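PDB 4F7A: SusD/RagB family nutrient-binding outer membrane lipoprotein from Bacteroides vulgatus, which probably binds glycans, mucin O-glycans among them, at the outer membrane as a SusD-like lipoprotein of a nutrient-uptake system. Local coordinates for residues N72-L77 / T455-G460; I135-F140 / S147-E152; I468-F473 / T500-D505. All coordinates share one frame; numbering follows the deposited sequence.

How the interactions relate
The three contacts join loops of one SusD-like chain of the TPR clan whose regular structure is mainly helical. Interaction 2 comes within the long span that interaction 1 brackets, and it shapes the turn between helices 111-132 and 151-174. Interaction 3 follows later and ties together two loops on either side of helices 475-480 and 482-492. In space it lies between the others: its centre is about 15 Å from that of interaction 1 and about 16 Å from that of interaction 2; the centres of interactions 1 and 2 are about 29 Å apart. Tyr75 OH reaches Ile468 N, and Gln151 OE1 reaches Trp504 N, so the C-terminal loops link the two outer contacts.

Interaction 1 of 3, residues N72-L77 / T455-G460; sequences NTVYAL and TNNSNG
Val74 and Asn457 are joined through the backbone, Asn457 N donating to Val74 O over 2.7 Å (N-H...O 159°), while the CA atoms of Ala76 and Ser458 come within 4.9 Å. The contact joins the loop between strand 61-62 and helix 79-82 to that between helices 435-445 and 475-480. The Val74 side chain lies alongside those of Thr455 and Asn457: CG1 is 4.0 Å from Thr455 CB, and CG2 meets Asn457 ND2. Val74 CA makes a CA-H...O contact of 3.4 Å with Thr455 O, which is buried without a hydrogen-bond partner. Tyr75 offers a ring edge to Asn456: CD2 is 3.9 Å from Asn456 ND2, and the ring and amide planes stand 82° apart. With CG anti to the backbone N (chi1 -177°), Asn456 brings OD1 back to its own chain, where Ser458 N donates to it at 3.0 Å and closes an Asx turn. At the root of the side chain, Tyr75 CB packs on Ser458 CB at 3.8 Å. Asn456 ND2 bonds to Ile462 O and Thr464 OG1. One direct hydrogen bond and apolar contacts thus join the loops, while the Asn456 amide probably presets the backbone N that Val74 O receives.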
ATOM      1  N   ASN A  72      11.513  13.656   7.887  1.00 12.68           N
ATOM      2  CA  ASN A  72      10.568  12.571   8.140  1.00 13.31           C
ATOM      3  C   ASN A  72      11.213  11.380   8.840  1.00 14.43           C
ATOM      4  O   ASN A  72      10.584  10.756   9.689  1.00 13.46           O
ATOM      5  CB  ASN A  72       9.897  12.097   6.844  1.00 13.67           C
ATOM      6  CG  ASN A  72       8.706  12.945   6.449  1.00 14.19           C
ATOM      7  OD1 ASN A  72       8.514  14.028   6.979  1.00 12.59           O
ATOM      8  ND2 ASN A  72       7.899  12.450   5.488  1.00 14.29           N
ATOM      9  N   THR A  73      12.455  11.063   8.465  1.00 13.61           N
ATOM     10  CA  THR A  73      13.116   9.894   9.011  1.00 12.81           C
ATOM     11  C   THR A  73      13.220   9.935  10.540  1.00 13.54           C
ATOM     12  O   THR A  73      13.149   8.884  11.189  1.00 14.93           O
ATOM     13  CB  THR A  73      14.500   9.645   8.337  1.00 15.80           C
ATOM     14  OG1 THR A  73      14.974   8.336   8.695  1.00 15.10           O
ATOM     15  CG2 THR A  73      15.546  10.722   8.712  1.00 11.48           C
ATOM     16  N   VAL A  74      13.379  11.132  11.105  1.00 11.71           N
ATOM     17  CA  VAL A  74      13.439  11.317  12.580  1.00 13.63           C
ATOM     18  C   VAL A  74      12.118  11.850  13.125  1.00 14.63           C
ATOM     19  O   VAL A  74      12.051  12.415  14.225  1.00 15.06           O
ATOM     20  CB  VAL A  74      14.606  12.224  13.023  1.00 13.93           C
ATOM     21  CG1 VAL A  74      15.946  11.553  12.799  1.00 13.02           C
ATOM     22  CG2 VAL A  74      14.550  13.655  12.323  1.00 12.39           C
ATOM     23  N   TYR A  75      11.045  11.622  12.377  1.00 13.30           N
ATOM     24  CA  TYR A  75       9.704  12.020  12.794  1.00 13.29           C
ATOM     25  C   TYR A  75       9.537  13.537  12.976  1.00 15.69           C
ATOM     26  O   TYR A  75       8.629  13.962  13.692  1.00 15.22           O
ATOM     27  CB  TYR A  75       9.237  11.299  14.071  1.00 13.15           C
ATOM     28  CG  TYR A  75       8.950   9.809  13.978  1.00 13.31           C
ATOM     29  CD1 TYR A  75       8.695   9.166  12.759  1.00 13.29           C
ATOM     30  CD2 TYR A  75       8.890   9.051  15.127  1.00 13.65           C
ATOM     31  CE1 TYR A  75       8.396   7.811  12.710  1.00 15.67           C
ATOM     32  CE2 TYR A  75       8.601   7.692  15.084  1.00  9.98           C
ATOM     33  CZ  TYR A  75       8.358   7.082  13.886  1.00 12.92           C
ATOM     34  OH  TYR A  75       8.071   5.744  13.890  1.00 11.60           O
ATOM     35  N   ALA A  76      10.406  14.339  12.354  1.00 15.77           N
ATOM     36  CA  ALA A  76      10.193  15.793  12.265  1.00 17.82           C
ATOM     37  C   ALA A  76       9.487  16.001  10.927  1.00 16.79           C
ATOM     38  O   ALA A  76      10.103  16.269   9.907  1.00 16.15           O
ATOM     39  CB  ALA A  76      11.521  16.549  12.333  1.00 18.19           C
ATOM     40  N   LEU A  77       8.180  15.792  10.925  1.00 16.44           N
ATOM     41  CA  LEU A  77       7.482  15.611   9.670  1.00 17.40           C
ATOM     42  C   LEU A  77       7.480  16.911   8.865  1.00 19.12           C
ATOM     43  O   LEU A  77       7.175  17.970   9.387  1.00 18.61           O
ATOM     44  CB  LEU A  77       6.054  15.125   9.903  1.00 16.90           C
ATOM     45  CG  LEU A  77       5.887  13.771  10.603  1.00 13.99           C
ATOM     46  CD1 LEU A  77       4.444  13.378  10.650  1.00 15.36           C
ATOM     47  CD2 LEU A  77       6.672  12.656   9.882  1.00 15.52           C
ATOM     48  N   THR A 455      16.479   8.260  16.490  1.00 17.16           N
ATOM     49  CA  THR A 455      16.259   9.608  17.024  1.00 16.46           C
ATOM     50  C   THR A 455      14.833  10.047  16.689  1.00 16.90           C
ATOM     51  O   THR A 455      14.382   9.910  15.540  1.00 17.25           O
ATOM     52  CB  THR A 455      17.263  10.609  16.436  1.00 18.61           C
ATOM     53  OG1 THR A 455      18.595  10.277  16.885  1.00 19.34           O
ATOM     54  CG2 THR A 455      16.911  12.072  16.817  1.00 16.32           C
ATOM     55  N   ASN A 456      14.137  10.574  17.689  1.00 14.27           N
ATOM     56  CA  ASN A 456      12.730  10.974  17.571  1.00 13.82           C
ATOM     57  C   ASN A 456      12.636  12.469  17.832  1.00 16.02           C
ATOM     58  O   ASN A 456      12.644  12.897  18.966  1.00 16.12           O
ATOM     59  CB  ASN A 456      11.870  10.167  18.547  1.00 13.13           C
ATOM     60  CG  ASN A 456      10.383  10.478  18.438  1.00 13.90           C
ATOM     61  OD1 ASN A 456       9.995  11.563  18.007  1.00 15.66           O
ATOM     62  ND2 ASN A 456       9.542   9.546  18.896  1.00 10.64           N
ATOM     63  N   ASN A 457      12.578  13.258  16.755  1.00 15.43           N
ATOM     64  CA  ASN A 457      12.497  14.713  16.859  1.00 17.17           C
ATOM     65  C   ASN A 457      11.082  15.217  16.600  1.00 17.60           C
ATOM     66  O   ASN A 457      10.897  16.321  16.063  1.00 19.20           O
ATOM     67  CB  ASN A 457      13.500  15.371  15.895  1.00 16.62           C
ATOM     68  CG  ASN A 457      14.949  15.279  16.401  1.00 20.34           C
ATOM     69  OD1 ASN A 457      15.182  14.930  17.557  1.00 20.87           O
ATOM     70  ND2 ASN A 457      15.913  15.599  15.537  1.00 16.05           N
ATOM     71  N   SER A 458      10.091  14.451  17.043  1.00 15.47           N
ATOM     72  CA  SER A 458       8.683  14.807  16.828  1.00 16.77           C
ATOM     73  C   SER A 458       8.120  15.768  17.885  1.00 19.07           C
ATOM     74  O   SER A 458       6.915  16.029  17.898  1.00 19.27           O
ATOM     75  CB  SER A 458       7.842  13.534  16.825  1.00 18.07           C
ATOM     76  OG  SER A 458       7.671  13.068  18.149  1.00 14.75           O
ATOM     77  N   ASN A 459       8.976  16.253  18.783  1.00 21.66           N
ATOM     78  CA  ASN A 459       8.537  17.153  19.857  0.50 23.74           C
ATOM     79  C   ASN A 459       7.452  16.502  20.719  1.00 24.68           C
ATOM     80  O   ASN A 459       6.510  17.166  21.150  1.00 24.92           O
ATOM     81  CB  ASN A 459       8.035  18.488  19.269  0.50 24.60           C
ATOM     82  CG  ASN A 459       7.970  19.598  20.308  0.50 27.89           C
ATOM     83  OD1 ASN A 459       8.742  19.604  21.271  0.50 23.31           O
ATOM     84  ND2 ASN A 459       7.048  20.548  20.111  0.50 25.32           N
ATOM     85  N   GLY A 460       7.588  15.191  20.964  1.00 23.02           N
ATOM     86  CA  GLY A 460       6.624  14.451  21.771  1.00 22.06           C
ATOM     87  C   GLY A 460       5.309  14.064  21.082  1.00 21.58           C
ATOM     88  O   GLY A 460       4.451  13.446  21.719  1.00 21.78           O
TER

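Interaction 2 of 3, residues I135-F140 / S147-E152; sequences IVYSKF and SVDTQE
Asp149 turns its carboxylate against Ser138 and takes two bonds from it, one on each oxygen. Ser138 N donates to Asp149 OD2 at 2.8 Å, almost straight at 171°, and Ser138 OG donates to Asp149 OD1 at 2.7 Å; both arrive on the syn side, the amide well out of the carboxylate plane. Asp149 CG lies anti to its carbonyl carbon (chi1 -71°), which swings the acid toward the turn of residues 137-140. Tyr137 crosses it obliquely, ring and carboxylate planes 66° apart, with Tyr137 CB 3.3 Å from Asp149 OD2; its hydroxyl is engaged by Asp161. An alanine in place of Asp149 would probably leave the amide and hydroxyl of Ser138 without their shared acceptor and the type I turn less firmly held. Lys139 bends at chi3 so that NZ reaches Val148 O at 2.9 Å from above the carbonyl plane, and it also bonds to Asn146 O. Val136 spreads both methyls over Ser147 O, whose neighbouring OG is held by Gln484. A water between the turn and 147-152 accepts from Tyr137 N and Lys139 N and donates to Ser147 O, and weakly to Asp149 OD1. Ile135 and Asp149 also form a single antiparallel, hydrogen-bonded bridge, Asp149 N to Ile135 O being 2.8 Å. The whole links the end of helix 111-132 to the start of helix 151-174: Tyr137 packs against both helices, Val148 lies on helix 482-492, and Thr150 is the N-cap of helix 151-174.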
ATOM      1  N   ILE A 135     -11.578  11.720   5.564  1.00 14.37           N
ATOM      2  CA  ILE A 135     -11.384  12.279   4.224  1.00 13.84           C
ATOM      3  C   ILE A 135     -12.691  12.844   3.710  1.00 13.98           C
ATOM      4  O   ILE A 135     -13.747  12.671   4.327  1.00 14.08           O
ATOM      5  CB  ILE A 135     -10.857  11.216   3.228  1.00 13.65           C
ATOM      6  CG1 ILE A 135     -11.856  10.063   3.031  1.00 13.76           C
ATOM      7  CG2 ILE A 135      -9.450  10.665   3.683  1.00 11.99           C
ATOM      8  CD1 ILE A 135     -11.536   9.130   1.781  1.00 15.35           C
ATOM      9  N   VAL A 136     -12.625  13.517   2.569  1.00 13.29           N
ATOM     10  CA  VAL A 136     -13.813  13.882   1.828  1.00 12.87           C
ATOM     11  C   VAL A 136     -14.076  12.780   0.796  1.00 14.70           C
ATOM     12  O   VAL A 136     -13.224  12.520  -0.083  1.00 16.58           O
ATOM     13  CB  VAL A 136     -13.667  15.261   1.131  1.00 15.99           C
ATOM     14  CG1 VAL A 136     -14.904  15.560   0.295  1.00 15.71           C
ATOM     15  CG2 VAL A 136     -13.455  16.372   2.160  1.00 16.07           C
ATOM     16  N   TYR A 137     -15.233  12.121   0.899  1.00 14.76           N
ATOM     17  CA  TYR A 137     -15.556  11.021  -0.008  1.00 15.23           C
ATOM     18  C   TYR A 137     -17.037  10.938  -0.303  1.00 16.98           C
ATOM     19  O   TYR A 137     -17.481  11.385  -1.382  1.00 16.89           O
ATOM     20  CB  TYR A 137     -15.001   9.692   0.524  1.00 15.68           C
ATOM     21  CG  TYR A 137     -15.111   8.563  -0.460  1.00 14.56           C
ATOM     22  CD1 TYR A 137     -14.198   8.440  -1.497  1.00 14.55           C
ATOM     23  CD2 TYR A 137     -16.129   7.626  -0.368  1.00 18.09           C
ATOM     24  CE1 TYR A 137     -14.325   7.430  -2.454  1.00 14.18           C
ATOM     25  CE2 TYR A 137     -16.244   6.590  -1.302  1.00 16.33           C
ATOM     26  CZ  TYR A 137     -15.331   6.502  -2.338  1.00 14.49           C
ATOM     27  OH  TYR A 137     -15.414   5.496  -3.261  1.00 14.82           O
ATOM     28  N   SER A 138     -17.830  10.414   0.636  1.00 18.26           N
ATOM     29  CA  SER A 138     -19.258  10.170   0.334  1.00 18.12           C
ATOM     30  C   SER A 138     -20.001  11.466   0.047  1.00 21.28           C
ATOM     31  O   SER A 138     -21.011  11.470  -0.672  1.00 21.03           O
ATOM     32  CB  SER A 138     -19.948   9.383   1.466  1.00 20.59           C
ATOM     33  OG  SER A 138     -20.196  10.218   2.577  1.00 17.35           O
ATOM     34  N   LYS A 139     -19.503  12.583   0.564  1.00 21.46           N
ATOM     35  CA  LYS A 139     -20.189  13.858   0.357  1.00 22.81           C
ATOM     36  C   LYS A 139     -19.543  14.756  -0.715  1.00 23.90           C
ATOM     37  O   LYS A 139     -19.964  15.887  -0.909  1.00 24.47           O
ATOM     38  CB  LYS A 139     -20.336  14.580   1.685  1.00 21.71           C
ATOM     39  CG  LYS A 139     -21.230  13.768   2.638  1.00 26.69           C
ATOM     40  CD  LYS A 139     -21.433  14.413   4.002  1.00 26.05           C
ATOM     41  CE  LYS A 139     -20.214  14.230   4.894  1.00 25.61           C
ATOM     42  NZ  LYS A 139     -20.391  14.756   6.331  1.00 22.38           N
ATOM     43  N   PHE A 140     -18.544  14.240  -1.417  1.00 22.32           N
ATOM     44  CA  PHE A 140     -17.873  15.025  -2.454  1.00 25.69           C
ATOM     45  C   PHE A 140     -18.872  15.501  -3.513  1.00 27.71           C
ATOM     46  O   PHE A 140     -19.736  14.744  -3.957  1.00 25.58           O
ATOM     47  CB  PHE A 140     -16.756  14.226  -3.109  1.00 25.85           C
ATOM     48  CG  PHE A 140     -15.938  15.024  -4.093  1.00 29.03           C
ATOM     49  CD1 PHE A 140     -14.894  15.843  -3.651  1.00 38.79           C
ATOM     50  CD2 PHE A 140     -16.214  14.967  -5.454  1.00 34.24           C
ATOM     51  CE1 PHE A 140     -14.129  16.588  -4.551  1.00 39.06           C
ATOM     52  CE2 PHE A 140     -15.454  15.709  -6.369  1.00 35.63           C
ATOM     53  CZ  PHE A 140     -14.415  16.518  -5.922  1.00 39.17           C
ATOM     54  N   SER A 147     -18.411  18.465   4.877  1.00 20.02           N
ATOM     55  CA  SER A 147     -17.957  17.664   3.740  1.00 20.62           C
ATOM     56  C   SER A 147     -17.227  16.370   4.131  1.00 19.76           C
ATOM     57  O   SER A 147     -16.878  15.546   3.267  1.00 17.44           O
ATOM     58  CB  SER A 147     -16.998  18.529   2.920  1.00 24.64           C
ATOM     59  OG  SER A 147     -15.964  19.070   3.779  1.00 30.76           O
ATOM     60  N   VAL A 148     -16.983  16.191   5.423  1.00 16.91           N
ATOM     61  CA  VAL A 148     -16.043  15.182   5.900  1.00 16.83           C
ATOM     62  C   VAL A 148     -16.722  13.857   6.255  1.00 17.89           C
ATOM     63  O   VAL A 148     -17.762  13.831   6.929  1.00 14.99           O
ATOM     64  CB  VAL A 148     -15.275  15.719   7.140  1.00 17.87           C
ATOM     65  CG1 VAL A 148     -14.425  14.612   7.809  1.00 13.72           C
ATOM     66  CG2 VAL A 148     -14.386  16.880   6.720  1.00 12.78           C
ATOM     67  N   ASP A 149     -16.124  12.761   5.801  1.00 15.36           N
ATOM     68  CA  ASP A 149     -16.442  11.428   6.327  1.00 15.10           C
ATOM     69  C   ASP A 149     -15.451  11.062   7.429  1.00 14.01           C
ATOM     70  O   ASP A 149     -14.249  11.170   7.222  1.00 13.25           O
ATOM     71  CB  ASP A 149     -16.247  10.331   5.273  1.00 15.15           C
ATOM     72  CG  ASP A 149     -17.251  10.340   4.182  1.00 20.62           C
ATOM     73  OD1 ASP A 149     -18.270  11.059   4.263  1.00 17.23           O
ATOM     74  OD2 ASP A 149     -17.007   9.575   3.203  1.00 16.50           O
ATOM     75  N   THR A 150     -15.930  10.536   8.555  1.00 14.23           N
ATOM     76  CA  THR A 150     -15.039   9.791   9.469  1.00 12.80           C
ATOM     77  C   THR A 150     -14.467   8.599   8.687  1.00 12.49           C
ATOM     78  O   THR A 150     -15.020   8.207   7.644  1.00 12.36           O
ATOM     79  CB  THR A 150     -15.777   9.261  10.716  1.00 14.88           C
ATOM     80  OG1 THR A 150     -16.688   8.249  10.304  1.00 13.86           O
ATOM     81  CG2 THR A 150     -16.562  10.400  11.455  1.00 13.07           C
ATOM     82  N   GLN A 151     -13.353   8.034   9.140  1.00 12.94           N
ATOM     83  CA  GLN A 151     -12.810   6.866   8.458  1.00 14.46           C
ATOM     84  C   GLN A 151     -13.825   5.725   8.388  1.00 15.22           C
ATOM     85  O   GLN A 151     -13.894   5.030   7.374  1.00 14.00           O
ATOM     86  CB  GLN A 151     -11.520   6.382   9.116  1.00 12.07           C
ATOM     87  CG  GLN A 151     -10.863   5.203   8.399  1.00 11.70           C
ATOM     88  CD  GLN A 151      -9.467   4.921   8.933  1.00 15.35           C
ATOM     89  OE1 GLN A 151      -9.328   4.327  10.009  1.00 13.87           O
ATOM     90  NE2 GLN A 151      -8.418   5.309   8.164  1.00 10.18           N
ATOM     91  N   GLU A 152     -14.584   5.524   9.460  1.00 14.70           N
ATOM     92  CA  GLU A 152     -15.616   4.481   9.479  1.00 14.61           C
ATOM     93  C   GLU A 152     -16.633   4.710   8.357  1.00 14.72           C
ATOM     94  O   GLU A 152     -17.010   3.790   7.654  1.00 14.73           O
ATOM     95  CB  GLU A 152     -16.329   4.458  10.829  1.00 17.70           C
ATOM     96  CG  GLU A 152     -17.428   3.387  10.938  1.00 17.00           C
ATOM     97  CD  GLU A 152     -18.020   3.298  12.333  1.00 28.61           C
ATOM     98  OE1 GLU A 152     -17.816   4.216  13.140  1.00 25.99           O
ATOM     99  OE2 GLU A 152     -18.681   2.297  12.618  1.00 26.45           O
TER
HETATM  100  O   HOH W   1     -17.392  13.046   2.566  1.00 14.92           O

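Interaction 3 of 3, residues I468-F473 / T500-D505; sequences IRRLPF and TRLWWD
Arg469 and Asp505 meet with their flat groups 66° apart: the carboxylate lies at the guanidinium edge, and Arg469 NH1 donates to Asp505 OD2 at 2.7 Å, close to the guanidinium plane but from above that of the carboxylate. Arg501 also presents its edge to Asp505, its NH1 bonding to Asp505 OD1 at 2.9 Å on the syn side. The two guanidinium planes are 62° apart, and their NH1 atoms approach to 3.5 Å around the shared acid. Arg470 is placed differently. Its guanidinium points an edge at one face of the Phe473 ring, NH2 standing 3.3 Å above the ring plane over its centre, while the methyl CD2 of Leu502 and the carbonyl oxygen of Thr500 lie at the guanidinium edge. The polar end of Arg470 is taken by a salt bridge to Asp496 and by the backbone oxygens of Tyr132 and Asn497, so toward 500-505 it works mainly through its aliphatic part: Arg470 CD lies 3.1 Å from Thr500 O and 3.8 Å from Leu502 CD2. Bends at chi2 and chi3 fold Arg469 round to Asp505; its CB packs against Thr500 O, and its NE bonds to Met467 O. A water joins the loops further, donating to Arg469 O and to Asp505 OD2 and accepting from Leu502 N. From Arg501 NH1, Asp505 OD2 takes only a weak bond. One carboxylate shared by two arginines is probably held in its ionised form, and this largely buried salt-bridge network ties the C-terminal loops together.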
ATOM      1  N   ILE A 468       4.928   5.872  14.312  1.00 13.74           N
ATOM      2  CA  ILE A 468       4.047   6.789  13.600  1.00 14.10           C
ATOM      3  C   ILE A 468       2.737   6.075  13.207  1.00 13.07           C
ATOM      4  O   ILE A 468       2.740   4.900  12.776  1.00 10.98           O
ATOM      5  CB  ILE A 468       4.786   7.439  12.386  1.00 13.23           C
ATOM      6  CG1 ILE A 468       3.898   8.478  11.713  1.00 12.67           C
ATOM      7  CG2 ILE A 468       5.279   6.385  11.348  1.00 10.00           C
ATOM      8  CD1 ILE A 468       4.655   9.324  10.630  1.00 10.05           C
ATOM      9  N   ARG A 469       1.621   6.775  13.413  1.00 10.63           N
ATOM     10  CA  ARG A 469       0.289   6.201  13.245  1.00 12.21           C
ATOM     11  C   ARG A 469      -0.441   6.680  11.987  1.00 12.53           C
ATOM     12  O   ARG A 469      -1.411   6.059  11.559  1.00 12.13           O
ATOM     13  CB  ARG A 469      -0.582   6.565  14.451  1.00 12.04           C
ATOM     14  CG  ARG A 469      -0.116   6.052  15.808  1.00 14.83           C
ATOM     15  CD  ARG A 469      -0.244   4.523  15.919  1.00 13.67           C
ATOM     16  NE  ARG A 469       0.952   3.829  15.453  1.00 12.63           N
ATOM     17  CZ  ARG A 469       0.982   2.575  14.992  1.00 13.70           C
ATOM     18  NH1 ARG A 469      -0.153   1.897  14.821  1.00 12.12           N
ATOM     19  NH2 ARG A 469       2.151   2.013  14.650  1.00 14.20           N
ATOM     20  N   ARG A 470      -0.015   7.825  11.455  1.00 12.87           N
ATOM     21  CA  ARG A 470      -0.705   8.502  10.369  1.00 12.54           C
ATOM     22  C   ARG A 470       0.128   9.690   9.940  1.00 11.54           C
ATOM     23  O   ARG A 470       1.096  10.064  10.602  1.00 12.18           O
ATOM     24  CB  ARG A 470      -2.087   9.010  10.817  1.00  9.36           C
ATOM     25  CG  ARG A 470      -2.035  10.118  11.887  1.00 14.57           C
ATOM     26  CD  ARG A 470      -3.391  10.539  12.358  1.00 13.06           C
ATOM     27  NE  ARG A 470      -4.110  11.359  11.395  1.00 12.29           N
ATOM     28  CZ  ARG A 470      -4.030  12.689  11.292  1.00 12.82           C
ATOM     29  NH1 ARG A 470      -3.248  13.410  12.099  1.00 14.82           N
ATOM     30  NH2 ARG A 470      -4.778  13.313  10.381  1.00 14.20           N
ATOM     31  N   LEU A 471      -0.281  10.308   8.844  1.00 11.90           N
ATOM     32  CA  LEU A 471       0.244  11.617   8.467  1.00 11.34           C
ATOM     33  C   LEU A 471      -0.744  12.700   8.862  1.00 11.43           C
ATOM     34  O   LEU A 471      -1.968  12.499   8.804  1.00 12.98           O
ATOM     35  CB  LEU A 471       0.516  11.693   6.957  1.00 11.61           C
ATOM     36  CG  LEU A 471       1.538  10.684   6.409  1.00 12.38           C
ATOM     37  CD1 LEU A 471       1.819  11.007   4.921  1.00 14.36           C
ATOM     38  CD2 LEU A 471       2.836  10.627   7.252  1.00 10.26           C
ATOM     39  N   PRO A 472      -0.236  13.866   9.257  1.00 11.91           N
ATOM     40  CA  PRO A 472      -1.165  14.981   9.543  1.00 14.12           C
ATOM     41  C   PRO A 472      -1.945  15.424   8.318  1.00 14.43           C
ATOM     42  O   PRO A 472      -1.496  15.223   7.204  1.00 13.15           O
ATOM     43  CB  PRO A 472      -0.246  16.115  10.011  1.00 14.87           C
ATOM     44  CG  PRO A 472       1.024  15.424  10.439  1.00 16.59           C
ATOM     45  CD  PRO A 472       1.164  14.241   9.495  1.00 12.97           C
ATOM     46  N   PHE A 473      -3.102  16.036   8.540  1.00 13.90           N
ATOM     47  CA  PHE A 473      -3.884  16.589   7.454  1.00 12.34           C
ATOM     48  C   PHE A 473      -3.099  17.633   6.638  1.00 13.13           C
ATOM     49  O   PHE A 473      -2.142  18.255   7.120  1.00 12.28           O
ATOM     50  CB  PHE A 473      -5.181  17.226   7.976  1.00 13.18           C
ATOM     51  CG  PHE A 473      -6.116  16.273   8.644  1.00 14.28           C
ATOM     52  CD1 PHE A 473      -6.662  15.220   7.933  1.00 17.94           C
ATOM     53  CD2 PHE A 473      -6.516  16.477   9.963  1.00 14.77           C
ATOM     54  CE1 PHE A 473      -7.542  14.365   8.522  1.00 13.75           C
ATOM     55  CE2 PHE A 473      -7.392  15.617  10.572  1.00 14.29           C
ATOM     56  CZ  PHE A 473      -7.910  14.537   9.832  1.00 13.77           C
ATOM     57  N   THR A 500      -1.673  10.065  16.570  1.00 15.79           N
ATOM     58  CA  THR A 500      -3.075   9.706  16.755  1.00 15.29           C
ATOM     59  C   THR A 500      -3.477   8.487  15.918  1.00 13.14           C
ATOM     60  O   THR A 500      -3.330   8.489  14.700  1.00 12.20           O
ATOM     61  CB  THR A 500      -3.969  10.880  16.409  1.00 15.11           C
ATOM     62  OG1 THR A 500      -3.718  11.929  17.347  1.00 15.92           O
ATOM     63  CG2 THR A 500      -5.445  10.475  16.452  1.00 15.41           C
ATOM     64  N   ARG A 501      -3.989   7.452  16.577  1.00 11.60           N
ATOM     65  CA  ARG A 501      -4.417   6.250  15.892  1.00 13.99           C
ATOM     66  C   ARG A 501      -5.631   6.492  14.992  1.00 13.53           C
ATOM     67  O   ARG A 501      -6.618   7.149  15.394  1.00 12.66           O
ATOM     68  CB  ARG A 501      -4.767   5.132  16.898  1.00 13.28           C
ATOM     69  CG  ARG A 501      -3.593   4.602  17.687  1.00 17.63           C
ATOM     70  CD  ARG A 501      -4.007   3.417  18.516  1.00 20.21           C
ATOM     71  NE  ARG A 501      -2.978   3.055  19.485  1.00 17.63           N
ATOM     72  CZ  ARG A 501      -1.912   2.301  19.232  1.00 20.64           C
ATOM     73  NH1 ARG A 501      -1.673   1.787  18.023  1.00 13.70           N
ATOM     74  NH2 ARG A 501      -1.061   2.051  20.216  1.00 22.21           N
ATOM     75  N   LEU A 502      -5.584   5.891  13.805  1.00 11.95           N
ATOM     76  CA  LEU A 502      -6.748   5.876  12.924  1.00 12.00           C
ATOM     77  C   LEU A 502      -7.796   4.909  13.450  1.00 13.01           C
ATOM     78  O   LEU A 502      -7.504   4.082  14.319  1.00 13.36           O
ATOM     79  CB  LEU A 502      -6.323   5.540  11.502  1.00 14.19           C
ATOM     80  CG  LEU A 502      -5.310   6.531  10.932  1.00 15.13           C
ATOM     81  CD1 LEU A 502      -5.002   6.195   9.483  1.00 12.75           C
ATOM     82  CD2 LEU A 502      -5.832   7.989  11.090  1.00 11.24           C
ATOM     83  N   TRP A 503      -9.026   5.052  12.961  1.00 14.47           N
ATOM     84  CA  TRP A 503     -10.154   4.248  13.409  1.00 15.14           C
ATOM     85  C   TRP A 503      -9.866   2.735  13.388  1.00 12.43           C
ATOM     86  O   TRP A 503     -10.172   2.027  14.357  1.00 13.39           O
ATOM     87  CB  TRP A 503     -11.404   4.584  12.575  1.00 14.01           C
ATOM     88  CG  TRP A 503     -12.595   3.662  12.797  1.00 14.05           C
ATOM     89  CD1 TRP A 503     -13.426   3.613  13.888  1.00 17.71           C
ATOM     90  CD2 TRP A 503     -13.076   2.676  11.882  1.00 16.66           C
ATOM     91  NE1 TRP A 503     -14.404   2.654  13.690  1.00 17.07           N
ATOM     92  CE2 TRP A 503     -14.207   2.064  12.470  1.00 14.54           C
ATOM     93  CE3 TRP A 503     -12.689   2.278  10.602  1.00 17.50           C
ATOM     94  CZ2 TRP A 503     -14.940   1.065  11.817  1.00 17.96           C
ATOM     95  CZ3 TRP A 503     -13.401   1.260   9.965  1.00 16.52           C
ATOM     96  CH2 TRP A 503     -14.515   0.675  10.569  1.00 17.63           C
ATOM     97  N   TRP A 504      -9.264   2.237  12.313  1.00 11.76           N
ATOM     98  CA  TRP A 504      -8.978   0.790  12.215  1.00 12.85           C
ATOM     99  C   TRP A 504      -7.798   0.287  13.021  1.00 12.09           C
ATOM    100  O   TRP A 504      -7.579  -0.925  13.090  1.00 13.21           O
ATOM    101  CB  TRP A 504      -8.868   0.302  10.772  1.00 10.96           C
ATOM    102  CG  TRP A 504      -7.985   1.081   9.812  1.00 11.70           C
ATOM    103  CD1 TRP A 504      -8.409   1.705   8.667  1.00 11.20           C
ATOM    104  CD2 TRP A 504      -6.555   1.237   9.832  1.00 14.18           C
ATOM    105  NE1 TRP A 504      -7.353   2.253   8.002  1.00 12.76           N
ATOM    106  CE2 TRP A 504      -6.202   1.995   8.695  1.00  9.48           C
ATOM    107  CE3 TRP A 504      -5.549   0.833  10.697  1.00 10.42           C
ATOM    108  CZ2 TRP A 504      -4.888   2.319   8.396  1.00 10.03           C
ATOM    109  CZ3 TRP A 504      -4.261   1.168  10.427  1.00 12.24           C
ATOM    110  CH2 TRP A 504      -3.928   1.925   9.283  1.00 12.23           C
ATOM    111  N   ASP A 505      -7.089   1.205  13.661  1.00 11.46           N
ATOM    112  CA  ASP A 505      -5.904   0.924  14.471  1.00 11.46           C
ATOM    113  C   ASP A 505      -6.349   0.916  15.931  1.00 13.36           C
ATOM    114  O   ASP A 505      -6.551   1.979  16.533  1.00 13.97           O
ATOM    115  CB  ASP A 505      -4.861   2.029  14.211  1.00 13.77           C
ATOM    116  CG  ASP A 505      -3.608   1.904  15.056  1.00 17.83           C
ATOM    117  OD1 ASP A 505      -3.516   0.974  15.892  1.00 14.02           O
ATOM    118  OD2 ASP A 505      -2.711   2.753  14.871  1.00 16.88           O
TER
HETATM  119  O   HOH W   2      -3.262   4.521  12.910  1.00 12.16           O